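Local coordinates for protein aromatic amino acid aminotransferase I (Candida albicans WO-1, PDB 6HNU) that probably transfers the amino group of aromatic amino acids to 2-oxoglutarate, using pyridoxal 5'-phosphate as cofactor and yielding aromatic oxo-acids and L-glutamate, at residues Y130-A144 with R307-Y321. Sequence-based numbering, arbitrary orientation.
With PLP (pyridoxal-5'-phosphate), chain I.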
# COMPACT_ATOMS: atom_id res chain seq x y z
N TYR B 130 -10.76 19.26 -19.54
CA TYR B 130 -10.04 18.70 -20.71
C TYR B 130 -10.53 17.27 -20.93
O TYR B 130 -11.21 16.68 -20.06
CB TYR B 130 -8.53 18.80 -20.54
CG TYR B 130 -7.98 18.04 -19.36
CD1 TYR B 130 -8.02 18.58 -18.08
CD2 TYR B 130 -7.46 16.78 -19.52
CE1 TYR B 130 -7.55 17.86 -17.00
CE2 TYR B 130 -6.96 16.05 -18.46
CZ TYR B 130 -7.00 16.60 -17.19
OH TYR B 130 -6.51 15.91 -16.13
N GLU B 131 -10.19 16.71 -22.08
CA GLU B 131 -10.83 15.49 -22.60
C GLU B 131 -10.16 14.26 -21.98
O GLU B 131 -10.91 13.34 -21.56
CB GLU B 131 -10.73 15.53 -24.14
CG GLU B 131 -11.36 14.35 -24.84
CD GLU B 131 -12.85 14.22 -24.61
OE1 GLU B 131 -13.52 15.28 -24.39
OE2 GLU B 131 -13.34 13.07 -24.63
N ASN B 132 -8.82 14.23 -21.93
CA ASN B 132 -8.01 13.01 -21.69
C ASN B 132 -7.64 12.93 -20.19
O ASN B 132 -6.45 12.83 -19.85
CB ASN B 132 -6.76 12.95 -22.59
CG ASN B 132 -5.92 14.21 -22.61
OD1 ASN B 132 -6.43 15.34 -22.54
ND2 ASN B 132 -4.62 14.02 -22.77
N TRP B 133 -8.65 12.93 -19.34
CA TRP B 133 -8.50 12.81 -17.87
C TRP B 133 -8.93 11.41 -17.46
O TRP B 133 -9.69 10.71 -18.23
CB TRP B 133 -9.29 13.89 -17.12
CG TRP B 133 -10.77 13.70 -17.12
CD1 TRP B 133 -11.61 14.06 -18.14
CD2 TRP B 133 -11.61 13.09 -16.12
NE1 TRP B 133 -12.90 13.75 -17.82
CE2 TRP B 133 -12.94 13.12 -16.61
CE3 TRP B 133 -11.38 12.53 -14.85
CZ2 TRP B 133 -14.03 12.65 -15.87
CZ3 TRP B 133 -12.45 12.04 -14.13
CH2 TRP B 133 -13.76 12.12 -14.63
N ASP B 134 -8.45 10.98 -16.31
CA ASP B 134 -8.83 9.66 -15.79
C ASP B 134 -8.71 9.65 -14.27
O ASP B 134 -8.29 10.67 -13.69
CB ASP B 134 -7.99 8.55 -16.43
CG ASP B 134 -8.77 7.25 -16.61
OD1 ASP B 134 -10.03 7.25 -16.41
OD2 ASP B 134 -8.13 6.27 -16.93
N VAL B 135 -9.15 8.54 -13.71
CA VAL B 135 -8.97 8.20 -12.28
C VAL B 135 -8.32 6.82 -12.21
O VAL B 135 -8.66 5.93 -13.01
CB VAL B 135 -10.31 8.25 -11.55
CG1 VAL B 135 -10.89 9.65 -11.60
CG2 VAL B 135 -11.30 7.27 -12.12
N ILE B 136 -7.41 6.67 -11.27
CA ILE B 136 -6.82 5.36 -10.86
C ILE B 136 -6.99 5.24 -9.35
O ILE B 136 -7.16 6.26 -8.66
CB ILE B 136 -5.34 5.27 -11.31
CG1 ILE B 136 -4.46 6.37 -10.71
CG2 ILE B 136 -5.28 5.26 -12.84
CD1 ILE B 136 -2.96 6.19 -10.88
N VAL B 137 -6.99 4.03 -8.86
CA VAL B 137 -7.10 3.76 -7.42
C VAL B 137 -5.76 4.07 -6.74
O VAL B 137 -4.67 4.02 -7.37
CB VAL B 137 -7.61 2.34 -7.16
CG1 VAL B 137 -9.00 2.20 -7.72
CG2 VAL B 137 -6.65 1.28 -7.68
N SER B 138 -5.87 4.43 -5.47
CA SER B 138 -4.76 4.52 -4.50
C SER B 138 -5.16 3.75 -3.25
O SER B 138 -6.35 3.38 -3.12
CB SER B 138 -4.47 5.95 -4.16
OG SER B 138 -5.45 6.44 -3.27
N VAL B 139 -4.21 3.54 -2.34
CA VAL B 139 -4.55 2.98 -1.00
C VAL B 139 -4.60 4.11 0.02
O VAL B 139 -4.38 3.87 1.24
CB VAL B 139 -3.58 1.83 -0.63
CG1 VAL B 139 -3.71 0.71 -1.65
CG2 VAL B 139 -2.14 2.27 -0.55
N GLY B 140 -5.02 5.28 -0.44
CA GLY B 140 -5.14 6.49 0.37
C GLY B 140 -4.16 7.56 -0.03
O GLY B 140 -3.23 7.29 -0.81
N ASN B 141 -4.39 8.77 0.49
CA ASN B 141 -3.63 9.96 0.11
C ASN B 141 -2.18 9.85 0.62
O ASN B 141 -1.30 10.46 -0.01
CB ASN B 141 -4.35 11.23 0.56
CG ASN B 141 -5.50 11.65 -0.31
OD1 ASN B 141 -5.98 10.89 -1.18
ND2 ASN B 141 -5.98 12.86 -0.06
N THR B 142 -1.94 9.13 1.72
CA THR B 142 -0.57 8.90 2.24
C THR B 142 0.27 8.26 1.13
O THR B 142 1.31 8.82 0.73
CB THR B 142 -0.60 8.04 3.52
OG1 THR B 142 -1.51 8.68 4.42
CG2 THR B 142 0.80 7.95 4.11
N GLU B 143 -0.21 7.14 0.62
CA GLU B 143 0.48 6.40 -0.47
C GLU B 143 0.48 7.29 -1.72
O GLU B 143 1.58 7.43 -2.32
CB GLU B 143 -0.21 5.08 -0.79
CG GLU B 143 0.35 4.45 -2.05
CD GLU B 143 -0.39 4.79 -3.32
OE1 GLU B 143 -1.60 4.44 -3.39
OE2 GLU B 143 0.23 5.33 -4.27
N ALA B 144 -0.67 7.89 -2.08
CA ALA B 144 -0.74 8.67 -3.34
C ALA B 144 0.32 9.79 -3.30
O ALA B 144 0.94 10.02 -4.32
CB ALA B 144 -2.13 9.20 -3.59
N ARG B 307 -8.45 2.29 3.55
CA ARG B 307 -7.16 2.29 2.83
C ARG B 307 -7.50 2.28 1.33
O ARG B 307 -7.05 1.42 0.62
CB ARG B 307 -6.27 1.12 3.24
CG ARG B 307 -5.64 1.23 4.62
CD ARG B 307 -4.79 2.47 4.78
NE ARG B 307 -5.57 3.58 5.29
CZ ARG B 307 -5.32 4.86 5.10
NH1 ARG B 307 -6.12 5.75 5.63
NH2 ARG B 307 -4.30 5.25 4.36
N LEU B 308 -8.30 3.25 0.91
CA LEU B 308 -8.81 3.34 -0.46
C LEU B 308 -8.99 4.80 -0.80
O LEU B 308 -9.67 5.55 -0.07
CB LEU B 308 -10.15 2.60 -0.57
CG LEU B 308 -10.74 2.48 -1.97
CD1 LEU B 308 -9.82 1.75 -2.94
CD2 LEU B 308 -12.08 1.75 -1.90
N GLY B 309 -8.42 5.19 -1.91
CA GLY B 309 -8.66 6.50 -2.46
C GLY B 309 -8.47 6.42 -3.95
O GLY B 309 -8.47 5.27 -4.54
N TRP B 310 -8.34 7.57 -4.55
CA TRP B 310 -8.08 7.60 -6.00
C TRP B 310 -7.27 8.85 -6.35
O TRP B 310 -7.06 9.76 -5.50
CB TRP B 310 -9.39 7.44 -6.80
CG TRP B 310 -10.38 8.53 -6.61
CD1 TRP B 310 -10.58 9.59 -7.43
CD2 TRP B 310 -11.29 8.69 -5.51
NE1 TRP B 310 -11.57 10.38 -6.93
CE2 TRP B 310 -12.02 9.87 -5.75
CE3 TRP B 310 -11.55 7.96 -4.35
CZ2 TRP B 310 -12.99 10.33 -4.88
CZ3 TRP B 310 -12.51 8.42 -3.48
CH2 TRP B 310 -13.22 9.59 -3.75
N ILE B 311 -6.81 8.88 -7.58
CA ILE B 311 -5.95 9.97 -8.09
C ILE B 311 -6.59 10.42 -9.39
O ILE B 311 -6.89 9.53 -10.21
CB ILE B 311 -4.50 9.49 -8.25
CG1 ILE B 311 -3.91 8.97 -6.93
CG2 ILE B 311 -3.61 10.56 -8.86
CD1 ILE B 311 -2.65 8.12 -7.08
N VAL B 312 -6.81 11.72 -9.54
CA VAL B 312 -7.39 12.35 -10.75
C VAL B 312 -6.29 13.13 -11.46
O VAL B 312 -5.61 13.96 -10.82
CB VAL B 312 -8.60 13.24 -10.46
CG1 VAL B 312 -9.33 13.55 -11.75
CG2 VAL B 312 -9.52 12.60 -9.42
N GLY B 313 -6.20 12.94 -12.76
CA GLY B 313 -5.22 13.66 -13.58
C GLY B 313 -5.21 13.17 -15.02
O GLY B 313 -6.08 12.38 -15.44
N GLN B 314 -4.27 13.70 -15.79
CA GLN B 314 -4.29 13.40 -17.24
C GLN B 314 -3.79 11.97 -17.43
O GLN B 314 -2.98 11.49 -16.62
CB GLN B 314 -3.59 14.46 -18.07
CG GLN B 314 -2.12 14.63 -17.83
CD GLN B 314 -1.55 15.44 -18.97
OE1 GLN B 314 -1.46 14.94 -20.10
NE2 GLN B 314 -1.25 16.71 -18.73
N LYS B 315 -4.31 11.31 -18.45
CA LYS B 315 -4.09 9.87 -18.75
C LYS B 315 -2.60 9.55 -18.70
O LYS B 315 -2.24 8.58 -18.04
CB LYS B 315 -4.62 9.52 -20.14
CG LYS B 315 -5.36 8.21 -20.23
CD LYS B 315 -6.84 8.41 -19.98
CE LYS B 315 -7.60 8.81 -21.23
NZ LYS B 315 -9.04 8.94 -20.94
N ASP B 316 -1.79 10.27 -19.46
CA ASP B 316 -0.36 9.93 -19.60
C ASP B 316 0.42 10.09 -18.29
O ASP B 316 1.42 9.36 -18.15
CB ASP B 316 0.32 10.70 -20.71
CG ASP B 316 -0.22 10.35 -22.09
OD1 ASP B 316 -0.81 9.24 -22.23
OD2 ASP B 316 -0.12 11.21 -22.95
N LEU B 317 0.02 10.95 -17.36
CA LEU B 317 0.74 11.02 -16.05
C LEU B 317 0.24 9.88 -15.16
O LEU B 317 1.08 9.23 -14.52
CB LEU B 317 0.55 12.40 -15.40
CG LEU B 317 1.00 13.61 -16.22
CD1 LEU B 317 0.80 14.91 -15.44
CD2 LEU B 317 2.44 13.50 -16.70
N LEU B 318 -1.06 9.59 -15.15
CA LEU B 318 -1.68 8.51 -14.35
C LEU B 318 -1.05 7.17 -14.75
O LEU B 318 -0.85 6.34 -13.86
CB LEU B 318 -3.20 8.47 -14.50
CG LEU B 318 -3.99 9.57 -13.80
CD1 LEU B 318 -5.46 9.21 -13.67
CD2 LEU B 318 -3.43 9.85 -12.46
N GLU B 319 -0.70 6.99 -16.03
CA GLU B 319 -0.08 5.74 -16.51
C GLU B 319 1.26 5.50 -15.79
O GLU B 319 1.52 4.34 -15.46
CB GLU B 319 0.03 5.75 -18.04
CG GLU B 319 0.60 4.45 -18.59
CD GLU B 319 2.11 4.42 -18.61
OE1 GLU B 319 2.70 5.53 -18.51
OE2 GLU B 319 2.70 3.29 -18.64
N ARG B 320 2.06 6.53 -15.53
CA ARG B 320 3.32 6.42 -14.77
C ARG B 320 3.05 6.05 -13.29
O ARG B 320 3.83 5.26 -12.73
CB ARG B 320 4.15 7.69 -14.87
CG ARG B 320 4.66 7.97 -16.28
CD ARG B 320 5.77 7.03 -16.72
NE ARG B 320 5.29 5.83 -17.41
CZ ARG B 320 6.07 4.82 -17.81
NH1 ARG B 320 5.52 3.82 -18.48
NH2 ARG B 320 7.37 4.81 -17.57
N TYR B 321 2.02 6.61 -12.68
CA TYR B 321 1.59 6.12 -11.34
C TYR B 321 1.26 4.62 -11.40
O TYR B 321 1.59 3.92 -10.45
CB TYR B 321 0.36 6.87 -10.83
CG TYR B 321 0.60 8.23 -10.23
CD1 TYR B 321 0.63 9.37 -11.04
CD2 TYR B 321 0.63 8.41 -8.87
CE1 TYR B 321 0.74 10.64 -10.49
CE2 TYR B 321 0.76 9.67 -8.30
CZ TYR B 321 0.80 10.79 -9.11
OH TYR B 321 0.88 12.05 -8.57
N1 PLP I . -3.11 14.25 3.53
C2 PLP I . -3.34 15.17 4.47
C2A PLP I . -2.97 16.58 4.20
C3 PLP I . -3.90 14.82 5.70
O3 PLP I . -4.04 15.79 6.65
C4 PLP I . -4.21 13.46 5.94
C4A PLP I . -4.77 13.07 7.23
C5 PLP I . -4.01 12.52 4.92
C6 PLP I . -3.43 12.96 3.76
C5A PLP I . -4.25 11.05 5.14
O4P PLP I . -4.99 10.48 4.03
P PLP I . -5.29 8.97 3.87
O1P PLP I . -6.19 8.98 2.65
O2P PLP I . -5.99 8.52 5.18
O3P PLP I . -3.96 8.25 3.66
O HOH W 1 -11.72 10.22 -22.15
O HOH W 2 -2.07 15.61 -23.13
O HOH W 3 -5.40 9.09 -3.20
O HOH W 4 -2.21 5.06 2.21
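I136 and I311 face each other as a hydrogen-bonded antiparallel pair, in which I311 N donates a hydrogen bond to I136 O (2.9 Å). D134–G313 and S138–G309 are paired likewise; at the latter both donors stand well above the carbonyl planes. I136 reaches from this sheet into helix 315-327. Its CB carries CG1 between the backbone N and the carbonyl carbon (chi1 60°), where CG1 lies 4.0 Å from both I311 CB and L318 CD2. The CG2 branch meets L318 CD1, so that I136 and L318 slide past each other in opposite directions. The tip, CD1, lies near L318 O and ends 3.4 Å from Y321 CB, the I136 and Y321 side chains crossing at about a right angle. I311 turns its own CD1 to A144 CB, tying the strand to the start of helix 141-152. On the other sheet face V135 CG1 and V312 CG2 lie side by side, 3.9 Å apart.

Beyond the paired strands, both segments hold the cofactor phosphate. G140, at the N-cap, leads into the helix whose first amides, N141 N and T142 N, donate hydrogen bonds to PLP O1P and O3P; T142 OG1 adds another, 2.6 Å, to O3P. Bends in the R307 chain turn the guanidinium edge to the phosphate, NH1 meeting O2P in plane at 2.8 Å and NH2 meeting O3P. Phosphate binding by a helix N-terminus and an arginine is characteristic of aminotransferases of this class; the positive charge and helix dipole should favour the phosphate dianion. S297 and S299, with Y105 of the second subunit, are also hydrogen-bonded to PLP.

Strand 133-138 is the outermost of the large mixed sheet in this chain, with 309-314 between it and 292-297; helix 112-126 packs on W133 and W310, while Y321 lies against V293 and helix 141-152.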